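Local atomic coordinates of lantibiotic dehydratase (Microbispora corallina, PDB entry 5EHK), a protein that probably dehydrates serine and threonine residues of the NAI-107 precursor peptide during lantibiotic biosynthesis, using glutamyl-tRNA as the glutamate donor. Residues Met13-Val18 against Leu783-Val788; Ala147-Gly152 against Gly542-Val547; Trp160-Gly165 against Ile372-Arg377. One frame throughout, in Å; residues are numbered along the deposited sequence.

Contact 1: residues Met13-Val18 against Leu783-Val788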
loop_
_atom_site.group_PDB
_atom_site.type_symbol
_atom_site.label_atom_id
_atom_site.label_comp_id
_atom_site.label_asym_id
_atom_site.label_seq_id
_atom_site.Cartn_x
_atom_site.Cartn_y
_atom_site.Cartn_z
ATOM N N MET A 13 -17.011 37.574 9.630
ATOM C CA MET A 13 -15.836 38.189 10.239
ATOM C C MET A 13 -14.895 38.676 9.149
ATOM O O MET A 13 -14.924 38.172 8.035
ATOM C CB MET A 13 -15.118 37.226 11.190
ATOM C CG MET A 13 -14.089 37.901 12.094
ATOM S SD MET A 13 -13.027 36.796 13.063
ATOM C CE MET A 13 -11.936 36.137 11.796
ATOM N N VAL A 14 -14.075 39.667 9.471
ATOM C CA VAL A 14 -13.148 40.242 8.513
ATOM C C VAL A 14 -11.794 40.200 9.161
ATOM O O VAL A 14 -11.679 40.515 10.348
ATOM C CB VAL A 14 -13.484 41.709 8.207
ATOM C CG1 VAL A 14 -12.494 42.277 7.211
ATOM C CG2 VAL A 14 -14.903 41.821 7.678
ATOM N N ARG A 15 -10.791 39.741 8.414
ATOM C CA ARG A 15 -9.403 39.799 8.863
ATOM C C ARG A 15 -8.729 40.846 8.016
ATOM O O ARG A 15 -8.970 40.906 6.811
ATOM C CB ARG A 15 -8.671 38.477 8.640
ATOM C CG ARG A 15 -9.429 37.201 8.948
ATOM C CD ARG A 15 -8.522 36.000 8.691
ATOM N NE ARG A 15 -9.139 34.740 9.087
ATOM C CZ ARG A 15 -9.490 33.791 8.224
ATOM N NH1 ARG A 15 -9.280 33.950 6.918
ATOM N NH2 ARG A 15 -10.057 32.684 8.661
ATOM N N THR A 16 -7.893 41.677 8.620
ATOM C CA THR A 16 -7.236 42.737 7.861
ATOM C C THR A 16 -5.987 43.301 8.543
ATOM O O THR A 16 -5.917 43.333 9.769
ATOM C CB THR A 16 -8.257 43.840 7.549
ATOM O OG1 THR A 16 -8.578 43.785 6.152
ATOM C CG2 THR A 16 -7.744 45.240 7.933
ATOM N N PRO A 17 -4.988 43.739 7.753
ATOM C CA PRO A 17 -3.818 44.369 8.387
ATOM C C PRO A 17 -4.065 45.837 8.776
ATOM O O PRO A 17 -4.975 46.461 8.233
ATOM C CB PRO A 17 -2.748 44.273 7.290
ATOM C CG PRO A 17 -3.524 44.289 6.015
ATOM C CD PRO A 17 -4.838 43.619 6.292
ATOM N N VAL A 18 -3.263 46.387 9.687
ATOM C CA VAL A 18 -3.448 47.785 10.080
ATOM C C VAL A 18 -3.210 48.706 8.886
ATOM O O VAL A 18 -3.980 49.638 8.661
ATOM C CB VAL A 18 -2.506 48.225 11.211
ATOM C CG1 VAL A 18 -2.337 47.131 12.241
ATOM C CG2 VAL A 18 -1.181 48.611 10.636
ATOM N N LEU A 783 -6.601 42.969 0.135
ATOM C CA LEU A 783 -5.778 42.941 1.329
ATOM C C LEU A 783 -6.620 42.555 2.518
ATOM O O LEU A 783 -6.176 42.671 3.663
ATOM C CB LEU A 783 -5.230 44.328 1.625
ATOM C CG LEU A 783 -4.271 44.965 0.638
ATOM C CD1 LEU A 783 -3.630 46.167 1.311
ATOM C CD2 LEU A 783 -3.248 43.955 0.184
ATOM N N ALA A 784 -7.833 42.096 2.257
ATOM C CA ALA A 784 -8.753 41.803 3.328
ATOM C C ALA A 784 -9.373 40.458 3.066
ATOM O O ALA A 784 -9.727 40.140 1.927
ATOM C CB ALA A 784 -9.816 42.847 3.376
ATOM N N GLU A 785 -9.479 39.656 4.118
ATOM C CA GLU A 785 -10.113 38.350 4.026
ATOM C C GLU A 785 -11.487 38.436 4.670
ATOM O O GLU A 785 -11.651 39.036 5.734
ATOM C CB GLU A 785 -9.261 37.279 4.719
ATOM C CG GLU A 785 -8.702 36.223 3.775
ATOM C CD GLU A 785 -7.459 35.529 4.340
ATOM O OE1 GLU A 785 -7.429 35.276 5.567
ATOM O OE2 GLU A 785 -6.495 35.279 3.567
ATOM N N ILE A 786 -12.473 37.853 4.013
ATOM C CA ILE A 786 -13.803 37.768 4.581
ATOM C C ILE A 786 -14.086 36.317 4.954
ATOM O O ILE A 786 -13.946 35.429 4.117
ATOM C CB ILE A 786 -14.842 38.302 3.579
ATOM C CG1 ILE A 786 -14.606 39.798 3.376
ATOM C CG2 ILE A 786 -16.232 38.054 4.072
ATOM C CD1 ILE A 786 -15.298 40.371 2.179
ATOM N N VAL A 787 -14.428 36.060 6.211
ATOM C CA VAL A 787 -14.794 34.705 6.613
ATOM C C VAL A 787 -16.299 34.563 6.727
ATOM O O VAL A 787 -16.920 35.073 7.659
ATOM C CB VAL A 787 -14.199 34.321 7.968
ATOM C CG1 VAL A 787 -14.434 32.851 8.223
ATOM C CG2 VAL A 787 -12.726 34.615 7.999
ATOM N N VAL A 788 -16.890 33.830 5.803
ATOM C CA VAL A 788 -18.330 33.707 5.778
ATOM C C VAL A 788 -18.792 32.290 6.046
ATOM O O VAL A 788 -18.518 31.406 5.274
ATOM C CB VAL A 788 -18.899 34.275 4.443
ATOM C CG1 VAL A 788 -17.849 34.276 3.356
ATOM C CG2 VAL A 788 -20.202 33.574 4.021
#
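Met13 faces Val787 and Arg15 faces Glu785 in an antiparallel ladder, where the N-terminal strand 6-17 runs beside strand 785-792 from a remote part of the chain. The segments 13-17 and 785-788 approach to 4.8 Å, their N-to-C directions 159° apart. Both facing pairs are hydrogen-bonded: Val787 N reaches Met13 O at 2.8 Å, Arg15 N reaches Glu785 O at 2.9 Å, and each bond is returned by its pair. Between them Val14 and Ile786 form a non-hydrogen-bonded pair; beside it Val14 CA makes a CA-H...O contact with Glu785 O.

Met13, Arg15, Glu785 and Val787 share one face of the sheet, Val14 and Ile786 the other. Arg15 sets its CG anti to the carbonyl carbon (chi1 -41°) and then extends as far as NE, which carries the guanidinium diagonally across to Val787. One face of that group rests on Val787 CG2, 3.3 Å from Arg15 CZ. On its periphery, Arg15 NH1 forms a salt bridge with Glu785 OE1 at 2.6 Å. This bond is bent, at 138°, and arrives from above the carboxylate, whose plane stands perpendicular to the guanidinium. Further along, Met13 CE lies 4.2 Å from Val787 CG2.

Backbone bonds from Val14 to Ser150 and from Ile786 to Val505 give each strand a second neighbour, 147-155 and 500-508 respectively. Strand pairing thus supplies the register, while the ion pair at the guanidinium's edge and the valine methyl over its face give one arginine both electrostatic and apolar support, probably limiting its rotation.

Contact 2: residues Ala147-Gly152 against Gly542-Val547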
loop_
_atom_site.group_PDB
_atom_site.type_symbol
_atom_site.label_atom_id
_atom_site.label_comp_id
_atom_site.label_asym_id
_atom_site.label_seq_id
_atom_site.Cartn_x
_atom_site.Cartn_y
_atom_site.Cartn_z
ATOM N N ALA A 147 -2.166 42.737 12.392
ATOM C CA ALA A 147 -3.466 42.542 11.767
ATOM C C ALA A 147 -4.502 42.081 12.773
ATOM O O ALA A 147 -4.156 41.615 13.861
ATOM C CB ALA A 147 -3.357 41.549 10.631
ATOM N N GLY A 148 -5.776 42.215 12.407
ATOM C CA GLY A 148 -6.844 41.926 13.332
ATOM C C GLY A 148 -8.187 41.759 12.671
ATOM O O GLY A 148 -8.254 41.650 11.448
ATOM N N VAL A 149 -9.253 41.776 13.475
ATOM C CA VAL A 149 -10.581 41.378 13.003
ATOM C C VAL A 149 -11.634 42.480 13.167
ATOM O O VAL A 149 -11.433 43.421 13.938
ATOM C CB VAL A 149 -11.093 40.120 13.749
ATOM C CG1 VAL A 149 -10.151 38.953 13.507
ATOM C CG2 VAL A 149 -11.181 40.392 15.235
ATOM N N SER A 150 -12.752 42.354 12.453
ATOM C CA SER A 150 -13.878 43.278 12.613
ATOM C C SER A 150 -15.197 42.671 12.121
ATOM O O SER A 150 -15.212 41.749 11.286
ATOM C CB SER A 150 -13.628 44.588 11.861
ATOM O OG SER A 150 -13.592 44.393 10.453
ATOM N N GLY A 151 -16.302 43.195 12.652
ATOM C CA GLY A 151 -17.639 42.822 12.199
ATOM C C GLY A 151 -17.960 43.237 10.761
ATOM O O GLY A 151 -17.362 44.165 10.206
ATOM N N GLY A 152 -18.895 42.524 10.143
ATOM C CA GLY A 152 -19.307 42.796 8.780
ATOM C C GLY A 152 -20.681 42.201 8.579
ATOM O O GLY A 152 -21.091 41.336 9.329
ATOM N N GLY A 542 -15.934 38.432 22.189
ATOM C CA GLY A 542 -15.761 39.621 23.012
ATOM C C GLY A 542 -15.412 40.851 22.184
ATOM O O GLY A 542 -15.934 41.942 22.414
ATOM N N LEU A 543 -14.522 40.664 21.213
ATOM C CA LEU A 543 -14.071 41.739 20.329
ATOM C C LEU A 543 -15.165 42.278 19.410
ATOM O O LEU A 543 -15.224 43.479 19.145
ATOM C CB LEU A 543 -12.876 41.281 19.497
ATOM C CG LEU A 543 -11.538 41.644 20.115
ATOM C CD1 LEU A 543 -11.545 41.405 21.621
ATOM C CD2 LEU A 543 -10.436 40.845 19.453
ATOM N N LEU A 544 -16.038 41.406 18.928
ATOM C CA LEU A 544 -17.059 41.861 17.995
ATOM C C LEU A 544 -18.465 41.580 18.501
ATOM O O LEU A 544 -19.166 40.735 17.938
ATOM C CB LEU A 544 -16.845 41.228 16.626
ATOM C CG LEU A 544 -15.414 41.330 16.114
ATOM C CD1 LEU A 544 -15.287 40.625 14.757
ATOM C CD2 LEU A 544 -14.976 42.809 16.041
ATOM N N PRO A 545 -18.883 42.310 19.550
ATOM C CA PRO A 545 -20.149 42.127 20.277
ATOM C C PRO A 545 -21.291 41.990 19.288
ATOM O O PRO A 545 -22.219 41.186 19.465
ATOM C CB PRO A 545 -20.292 43.442 21.047
ATOM C CG PRO A 545 -18.894 43.909 21.244
ATOM C CD PRO A 545 -18.195 43.545 19.965
ATOM N N ASP A 546 -21.179 42.808 18.244
ATOM C CA ASP A 546 -21.962 42.722 17.028
ATOM C C ASP A 546 -22.200 41.258 16.601
ATOM O O ASP A 546 -23.309 40.727 16.744
ATOM C CB ASP A 546 -21.173 43.443 15.915
ATOM C CG ASP A 546 -19.928 44.195 16.445
ATOM O OD1 ASP A 546 -19.922 44.628 17.625
ATOM O OD2 ASP A 546 -18.958 44.366 15.677
ATOM N N VAL A 547 -21.148 40.565 16.179
ATOM C CA VAL A 547 -21.339 39.241 15.586
ATOM C C VAL A 547 -21.415 38.089 16.605
ATOM O O VAL A 547 -22.117 37.094 16.382
ATOM C CB VAL A 547 -20.300 38.971 14.460
ATOM C CG1 VAL A 547 -19.241 40.058 14.435
ATOM C CG2 VAL A 547 -19.671 37.604 14.605
#
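Val149, Leu543 and Leu544 form the apolar part of this contact, in which the turn leading into helix 545-556 settles against strand 147-155. Val149 directs its CB toward the turn, and one of its methyls serves two leucines. With CG1 anti to the carbonyl carbon (chi1 -61°), CG2 falls between the backbone N and the carbonyl carbon, from where it meets Leu544 CD1 at 4.1 Å. The same Val149 CG2 approaches Leu543 CD2 at 4.3 Å.

A second kind of packing sets a side chain against bare backbone. Leu544 is extended about chi2 (178°), which pushes CD1 outward to the peptide joining Ser150 and Gly151. Leu544 CD1 is 3.3 Å from Ser150 C, and its sister Leu544 CD2 lies 3.6 Å from Ser150 CA, so the forked end of the leucine is pressed on the strand's main chain. Ser150 turns its own CB away from this side. Gly151, having no side chain, is approached at its CA by Val547 CG1 at 3.9 Å.

Polar groups contribute little, for no hydrogen bond joins the two segments. Asp546 OD2 comes within 4.0 Å of Gly151 CA, a distance of simple packing. Within the turn, Leu544 occupies the N-cap position, and its carbonyl O receives a weak bond from Val547 N.

Neighbours extend the same pattern: Leu544 also touches Met13, and Val547 touches Val11, both on strand 6-17. The whole is a helix N-terminus packed on the face of a sheet, held by leucine and valine methyls lying over the strands rather than by backbone pairing.

Contact 3: residues Trp160-Gly165 against Ile372-Arg377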
loop_
_atom_site.group_PDB
_atom_site.type_symbol
_atom_site.label_atom_id
_atom_site.label_comp_id
_atom_site.label_asym_id
_atom_site.label_seq_id
_atom_site.Cartn_x
_atom_site.Cartn_y
_atom_site.Cartn_z
ATOM N N TRP A 160 -17.774 50.532 3.006
ATOM C CA TRP A 160 -16.416 50.180 3.408
ATOM C C TRP A 160 -15.717 51.281 4.201
ATOM O O TRP A 160 -14.814 51.941 3.702
ATOM C CB TRP A 160 -15.565 49.798 2.201
ATOM C CG TRP A 160 -14.284 49.080 2.569
ATOM C CD1 TRP A 160 -13.145 49.633 3.110
ATOM C CD2 TRP A 160 -14.006 47.684 2.406
ATOM N NE1 TRP A 160 -12.187 48.666 3.298
ATOM C CE2 TRP A 160 -12.686 47.461 2.873
ATOM C CE3 TRP A 160 -14.739 46.599 1.908
ATOM C CZ2 TRP A 160 -12.088 46.190 2.859
ATOM C CZ3 TRP A 160 -14.141 45.334 1.892
ATOM C CH2 TRP A 160 -12.829 45.145 2.362
ATOM N N LEU A 161 -16.143 51.473 5.442
ATOM C CA LEU A 161 -15.635 52.558 6.266
ATOM C C LEU A 161 -14.377 52.220 7.068
ATOM O O LEU A 161 -14.458 51.810 8.221
ATOM C CB LEU A 161 -16.740 53.053 7.203
ATOM C CG LEU A 161 -16.647 54.526 7.599
ATOM C CD1 LEU A 161 -16.795 55.410 6.366
ATOM C CD2 LEU A 161 -17.707 54.844 8.652
ATOM N N ALA A 162 -13.214 52.445 6.471
ATOM C CA ALA A 162 -11.964 52.273 7.197
ATOM C C ALA A 162 -11.768 53.417 8.175
ATOM O O ALA A 162 -11.828 54.582 7.788
ATOM C CB ALA A 162 -10.792 52.190 6.234
ATOM N N GLY A 163 -11.524 53.077 9.436
ATOM C CA GLY A 163 -11.260 54.053 10.479
ATOM C C GLY A 163 -9.807 54.006 10.918
ATOM O O GLY A 163 -8.929 53.613 10.145
ATOM N N THR A 164 -9.538 54.446 12.141
ATOM C CA THR A 164 -8.175 54.446 12.664
ATOM C C THR A 164 -8.126 54.109 14.154
ATOM O O THR A 164 -7.046 53.960 14.728
ATOM C CB THR A 164 -7.487 55.809 12.448
ATOM O OG1 THR A 164 -6.076 55.611 12.292
ATOM C CG2 THR A 164 -7.764 56.750 13.640
ATOM N N GLY A 165 -9.293 53.992 14.781
ATOM C CA GLY A 165 -9.357 53.714 16.206
ATOM C C GLY A 165 -9.208 52.252 16.613
ATOM O O GLY A 165 -10.080 51.704 17.281
ATOM N N ILE A 372 -9.806 45.693 14.587
ATOM C CA ILE A 372 -9.672 46.684 13.531
ATOM C C ILE A 372 -10.875 47.628 13.456
ATOM O O ILE A 372 -12.025 47.177 13.451
ATOM C CB ILE A 372 -9.497 45.991 12.171
ATOM C CG1 ILE A 372 -8.146 45.274 12.112
ATOM C CG2 ILE A 372 -9.639 46.989 11.028
ATOM C CD1 ILE A 372 -6.926 46.138 12.442
ATOM N N ASP A 373 -10.609 48.936 13.417
ATOM C CA ASP A 373 -11.663 49.930 13.176
ATOM C C ASP A 373 -11.972 49.983 11.687
ATOM O O ASP A 373 -11.254 50.603 10.905
ATOM C CB ASP A 373 -11.261 51.318 13.708
ATOM C CG ASP A 373 -12.377 52.360 13.557
ATOM O OD1 ASP A 373 -13.523 51.979 13.228
ATOM O OD2 ASP A 373 -12.106 53.563 13.774
ATOM N N LEU A 374 -13.056 49.321 11.312
ATOM C CA LEU A 374 -13.404 49.126 9.914
ATOM C C LEU A 374 -14.814 48.591 9.889
ATOM O O LEU A 374 -15.151 47.624 10.576
ATOM C CB LEU A 374 -12.449 48.134 9.243
ATOM C CG LEU A 374 -12.604 47.646 7.791
ATOM C CD1 LEU A 374 -12.297 48.726 6.744
ATOM C CD2 LEU A 374 -11.705 46.425 7.562
ATOM N N GLU A 375 -15.650 49.249 9.109
ATOM C CA GLU A 375 -16.992 48.774 8.903
ATOM C C GLU A 375 -17.089 48.256 7.484
ATOM O O GLU A 375 -16.679 48.919 6.539
ATOM C CB GLU A 375 -18.005 49.875 9.197
ATOM C CG GLU A 375 -19.445 49.404 9.155
ATOM C CD GLU A 375 -20.432 50.513 9.494
ATOM O OE1 GLU A 375 -20.006 51.692 9.608
ATOM O OE2 GLU A 375 -21.641 50.196 9.611
ATOM N N VAL A 376 -17.565 47.028 7.351
ATOM C CA VAL A 376 -17.719 46.436 6.043
ATOM C C VAL A 376 -19.124 45.914 5.847
ATOM O O VAL A 376 -19.662 45.195 6.693
ATOM C CB VAL A 376 -16.713 45.308 5.801
ATOM C CG1 VAL A 376 -17.047 44.590 4.504
ATOM C CG2 VAL A 376 -15.299 45.864 5.737
ATOM N N ARG A 377 -19.732 46.306 4.737
ATOM C CA ARG A 377 -21.020 45.760 4.377
ATOM C C ARG A 377 -20.991 45.330 2.936
ATOM O O ARG A 377 -20.391 45.989 2.096
ATOM C CB ARG A 377 -22.141 46.767 4.625
ATOM C CG ARG A 377 -22.516 46.867 6.082
ATOM C CD ARG A 377 -23.317 48.106 6.358
ATOM N NE ARG A 377 -23.369 48.377 7.789
ATOM C CZ ARG A 377 -24.393 48.052 8.565
ATOM N NH1 ARG A 377 -25.458 47.456 8.040
ATOM N NH2 ARG A 377 -24.353 48.333 9.860
#
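Trp160, Val376 and Leu374 make the apolar centre of this antiparallel pairing between strands 159-162 and 366-379. Trp160 holds its CG anti to the backbone N (chi1 -165°), and its indole lies alongside Val376, both pointing the same way. Val376 CG2 sits over one face of the six-membered ring, 3.9 Å from its centroid and 8° off the normal, a clear CH-pi contact. Leu374 CD1 approaches the pyrrole part obliquely, 3.4 Å from Trp160 NE1, and also packs on Ala162 CB at 3.8 Å. Ala784, from the end of another strand pairing, touches the same indole.

On the other face of the sheet, Leu161 CB meets Glu375 CB at 4.0 Å. The backbones of this pair exchange two hydrogen bonds, with Leu161 N 2.8 Å from Glu375 O.

The polar edge begins with Gly163 N, which bonds to Asp373 O as the strand gives way to a turn. Beyond it, Asp373 OD2 accepts Gly165 N at 3.0 Å through its anti lone pair, with an N-H...O angle of 153°; Thr164 N adds a weak bond to the same oxygen. At the opposite end, Glu375 OE2 takes Arg377 NE at 3.1 Å in a salt bridge.

One carboxylate oxygen thus takes the Gly165 N-H and, more weakly, that of Thr164, continuing the link between the two segments after regular pairing stops.

Overall arrangement
Contact 1 is largely buried, contact 2 partly so, and contact 3 lies at the surface, yet their centres are only about 10 to 11 Å apart. Strand 147-155 joins them: its Thr16-Gly148 backbone bond leads to contact 1, and Val149 O accepts Ile372 N of contact 3. Contacts 1 and 3 are both antiparallel ladders, but the first places its ion pair across the strands, with the glutamate buried, whereas the third keeps its salt bridge within one strand and uses the carboxylate of Asp373 to hold the loop 163-165. Contact 2 differs in kind, adding a helix start by side-chain packing alone. Along the chain, contact 3 nests within contact 2, and contact 2 within contact 1.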